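Local coordinates for nodulation protein S (PDB 3OFK), which probably methylates a nitrogen of the Nod factor precursor during nodulation signal synthesis, using S-adenosyl-L-methionine as methyl donor, at residues T40-L45 with C197-F202. Numbering follows the deposited sequence.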
ATOM      1  N   THR A  40     -11.196  -3.834   4.394  1.00 43.66           N
ATOM      2  CA  THR A  40     -11.567  -4.752   5.476  1.00 45.77           C
ATOM      3  C   THR A  40     -10.549  -5.890   5.551  1.00 45.76           C
ATOM      4  O   THR A  40     -10.024  -6.170   6.633  1.00 44.50           O
ATOM      5  CB  THR A  40     -13.017  -5.278   5.317  1.00 48.63           C
ATOM      6  OG1 THR A  40     -13.930  -4.167   5.346  1.00 45.50           O
ATOM      7  CG2 THR A  40     -13.372  -6.249   6.428  1.00 49.87           C
ATOM      8  N   GLN A  41     -10.228  -6.495   4.398  1.00 45.68           N
ATOM      9  CA  GLN A  41      -9.202  -7.546   4.355  1.00 46.56           C
ATOM     10  C   GLN A  41      -7.820  -7.047   4.732  1.00 44.42           C
ATOM     11  O   GLN A  41      -7.092  -7.666   5.499  1.00 45.21           O
ATOM     12  CB  GLN A  41      -9.127  -8.197   2.960  1.00 47.92           C
ATOM     13  CG  GLN A  41     -10.342  -9.059   2.587  1.00 48.15           C
ATOM     14  CD  GLN A  41     -10.716 -10.058   3.651  1.00 54.17           C
ATOM     15  OE1 GLN A  41      -9.847 -10.634   4.315  1.00 51.00           O
ATOM     16  NE2 GLN A  41     -12.025 -10.279   3.824  1.00 53.76           N
ATOM     17  N   LEU A  42      -7.449  -5.927   4.169  1.00 43.07           N
ATOM     18  CA  LEU A  42      -6.174  -5.312   4.515  1.00 41.32           C
ATOM     19  C   LEU A  42      -6.055  -5.043   6.048  1.00 41.13           C
ATOM     20  O   LEU A  42      -5.034  -5.371   6.656  1.00 40.08           O
ATOM     21  CB  LEU A  42      -5.984  -4.034   3.677  1.00 41.29           C
ATOM     22  CG  LEU A  42      -4.557  -3.558   3.466  1.00 38.41           C
ATOM     23  CD1 LEU A  42      -3.834  -4.469   2.465  1.00 38.96           C
ATOM     24  CD2 LEU A  42      -4.527  -2.124   3.006  1.00 40.35           C
ATOM     25  N   LEU A  43      -7.103  -4.488   6.672  1.00 40.64           N
ATOM     26  CA  LEU A  43      -7.088  -4.253   8.121  1.00 40.02           C
ATOM     27  C   LEU A  43      -7.128  -5.578   8.900  1.00 41.39           C
ATOM     28  O   LEU A  43      -6.422  -5.693   9.881  1.00 41.20           O
ATOM     29  CB  LEU A  43      -8.220  -3.320   8.589  1.00 39.64           C
ATOM     30  CG  LEU A  43      -8.153  -2.822  10.047  1.00 40.37           C
ATOM     31  CD1 LEU A  43      -6.901  -2.003  10.330  1.00 34.34           C
ATOM     32  CD2 LEU A  43      -9.347  -1.997  10.400  1.00 41.51           C
ATOM     33  N   ARG A  44      -7.907  -6.572   8.443  1.00 43.57           N
ATOM     34  CA  ARG A  44      -7.971  -7.862   9.138  1.00 45.30           C
ATOM     35  C   ARG A  44      -6.575  -8.464   9.201  1.00 44.93           C
ATOM     36  O   ARG A  44      -6.136  -8.922  10.259  1.00 44.85           O
ATOM     37  CB  ARG A  44      -8.937  -8.864   8.463  1.00 47.54           C
ATOM     38  CG  ARG A  44      -8.943 -10.255   9.109  1.00 51.18           C
ATOM     39  CD  ARG A  44      -9.878 -11.231   8.393  1.00 56.83           C
ATOM     40  NE  ARG A  44      -9.454 -11.500   7.016  1.00 61.39           N
ATOM     41  CZ  ARG A  44      -8.498 -12.364   6.665  1.00 59.90           C
ATOM     42  NH1 ARG A  44      -7.839 -13.051   7.588  1.00 58.14           N
ATOM     43  NH2 ARG A  44      -8.191 -12.540   5.380  1.00 58.73           N
ATOM     44  N   LEU A  45      -5.876  -8.449   8.065  1.00 44.38           N
ATOM     45  CA  LEU A  45      -4.508  -8.941   8.020  1.00 44.87           C
ATOM     46  C   LEU A  45      -3.594  -8.116   8.929  1.00 43.64           C
ATOM     47  O   LEU A  45      -2.717  -8.670   9.566  1.00 45.44           O
ATOM     48  CB  LEU A  45      -3.966  -8.956   6.570  1.00 44.43           C
ATOM     49  CG  LEU A  45      -4.638  -9.906   5.552  1.00 46.82           C
ATOM     50  CD1 LEU A  45      -4.060  -9.783   4.122  1.00 46.83           C
ATOM     51  CD2 LEU A  45      -4.561 -11.317   6.043  1.00 43.74           C
ATOM     52  N   CYS A 197      -7.956  -8.556  -6.661  1.00 53.75           N
ATOM     53  CA  CYS A 197      -6.845  -8.194  -5.822  1.00 51.18           C
ATOM     54  C   CYS A 197      -6.359  -9.411  -5.077  1.00 50.47           C
ATOM     55  O   CYS A 197      -7.148 -10.266  -4.687  1.00 52.18           O
ATOM     56  CB  CYS A 197      -7.335  -7.174  -4.799  1.00 50.63           C
ATOM     57  SG  CYS A 197      -6.096  -6.661  -3.646  1.00 56.10           S
ATOM     58  N   LEU A 198      -5.057  -9.474  -4.869  1.00 48.42           N
ATOM     59  CA  LEU A 198      -4.450 -10.516  -4.047  1.00 48.70           C
ATOM     60  C   LEU A 198      -3.797  -9.800  -2.894  1.00 46.75           C
ATOM     61  O   LEU A 198      -3.118  -8.809  -3.110  1.00 44.59           O
ATOM     62  CB  LEU A 198      -3.389 -11.286  -4.843  1.00 49.13           C
ATOM     63  CG  LEU A 198      -2.969 -12.681  -4.375  1.00 49.55           C
ATOM     64  CD1 LEU A 198      -4.171 -13.597  -4.078  1.00 50.91           C
ATOM     65  CD2 LEU A 198      -2.097 -13.289  -5.456  1.00 51.60           C
ATOM     66  N   LEU A 199      -4.064 -10.262  -1.674  1.00 47.07           N
ATOM     67  CA  LEU A 199      -3.392  -9.761  -0.497  1.00 46.27           C
ATOM     68  C   LEU A 199      -2.691 -10.920   0.153  1.00 46.52           C
ATOM     69  O   LEU A 199      -3.196 -12.050   0.142  1.00 49.26           O
ATOM     70  CB  LEU A 199      -4.385  -9.152   0.510  1.00 47.02           C
ATOM     71  CG  LEU A 199      -5.490  -8.232  -0.012  1.00 50.75           C
ATOM     72  CD1 LEU A 199      -6.223  -7.506   1.141  1.00 57.84           C
ATOM     73  CD2 LEU A 199      -4.871  -7.233  -0.930  1.00 59.74           C
ATOM     74  N   ALA A 200      -1.528 -10.634   0.720  1.00 44.94           N
ATOM     75  CA  ALA A 200      -0.745 -11.615   1.458  1.00 45.16           C
ATOM     76  C   ALA A 200      -0.055 -10.925   2.637  1.00 44.39           C
ATOM     77  O   ALA A 200       0.426  -9.785   2.537  1.00 42.79           O
ATOM     78  CB  ALA A 200       0.290 -12.286   0.543  1.00 44.53           C
ATOM     79  N   ARG A 201      -0.019 -11.638   3.751  1.00 46.18           N
ATOM     80  CA  ARG A 201       0.638 -11.197   4.952  1.00 46.87           C
ATOM     81  C   ARG A 201       1.912 -12.009   5.082  1.00 47.27           C
ATOM     82  O   ARG A 201       1.874 -13.249   5.100  1.00 48.96           O
ATOM     83  CB  ARG A 201      -0.288 -11.402   6.154  1.00 47.70           C
ATOM     84  CG  ARG A 201       0.271 -10.931   7.499  1.00 51.87           C
ATOM     85  CD  ARG A 201      -0.780 -11.140   8.578  1.00 58.88           C
ATOM     86  NE  ARG A 201      -0.379 -10.649   9.901  1.00 62.05           N
ATOM     87  CZ  ARG A 201      -0.067 -11.410  10.957  1.00 67.14           C
ATOM     88  NH1 ARG A 201      -0.101 -12.745  10.888  1.00 67.79           N
ATOM     89  NH2 ARG A 201       0.276 -10.822  12.111  1.00 66.41           N
ATOM     90  N   PHE A 202       3.035 -11.301   5.174  1.00 46.89           N
ATOM     91  CA  PHE A 202       4.353 -11.938   5.298  1.00 48.20           C
ATOM     92  C   PHE A 202       4.959 -11.701   6.679  1.00 50.38           C
ATOM     93  O   PHE A 202       4.704 -10.671   7.311  1.00 49.66           O
ATOM     94  CB  PHE A 202       5.284 -11.400   4.216  1.00 46.07           C
ATOM     95  CG  PHE A 202       4.872 -11.780   2.818  1.00 44.64           C
ATOM     96  CD1 PHE A 202       5.484 -12.852   2.154  1.00 38.77           C
ATOM     97  CD2 PHE A 202       3.908 -11.053   2.144  1.00 45.05           C
ATOM     98  CE1 PHE A 202       5.112 -13.202   0.887  1.00 41.11           C
ATOM     99  CE2 PHE A 202       3.544 -11.398   0.842  1.00 45.73           C
ATOM    100  CZ  PHE A 202       4.158 -12.474   0.214  1.00 44.28           C
TER
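Leu199 sends its CD1 methyl from the strand against helix 40-45, where it overlaps the start of the Gln41 side chain, 3.5 Å from Gln41 CB. Leu199 CD1 also lies 3.6 Å from Leu42 N. It reaches CD1 of Leu42 as well, whose side chain crosses that of Leu199 at about a right angle. Leu45 slants across the base of Leu199, with Leu45 CD1 3.7 Å from Leu199 CB. Its other methyl, CD2, faces the start of the Arg201 chain. Arg201 CG stands anti to the backbone N (chi1 -178°), and the chain continues extended to NE, bringing the aliphatic CD to 3.3 Å from Leu45 O. Its guanidinium is turned obliquely to that carbonyl, and NH2 is hydrogen-bonded to Ser49 OG.

The Gln41 side chain meets Leu199 through CB and bends at chi2 (-50°), which carries its amide away from the strand. There Gln41 OE1 accepts from Arg44 NH2 at 2.7 Å and from Arg44 NE at 2.9 Å, a side-on grip in the guanidinium plane. An alanine in place of Gln41 would keep CB over Leu199 but would probably leave the Arg44 guanidinium freer to swing, still paired through NH1 with Glu184.

Segments 40-45 and 197-202 run nearly parallel (8°), their axes approaching to 9.2 Å. The Leu42 side chain lies about 5 Å (nearest atoms) from the bound S-adenosyl-L-homocysteine, next to Arg38 and His39, which bind it. Helix 33-46 joins this pocket to part of one sheet face in the Rossmann-like fold: Leu42 and Leu45 also rest on Val151 of strand 148-155, while Gln41 and Arg44 lean on Val186 of strand 181-189. Strand 196-203 runs between and antiparallel to these two, and helix 169-179 packs against its opposite face through Leu198 and Phe202.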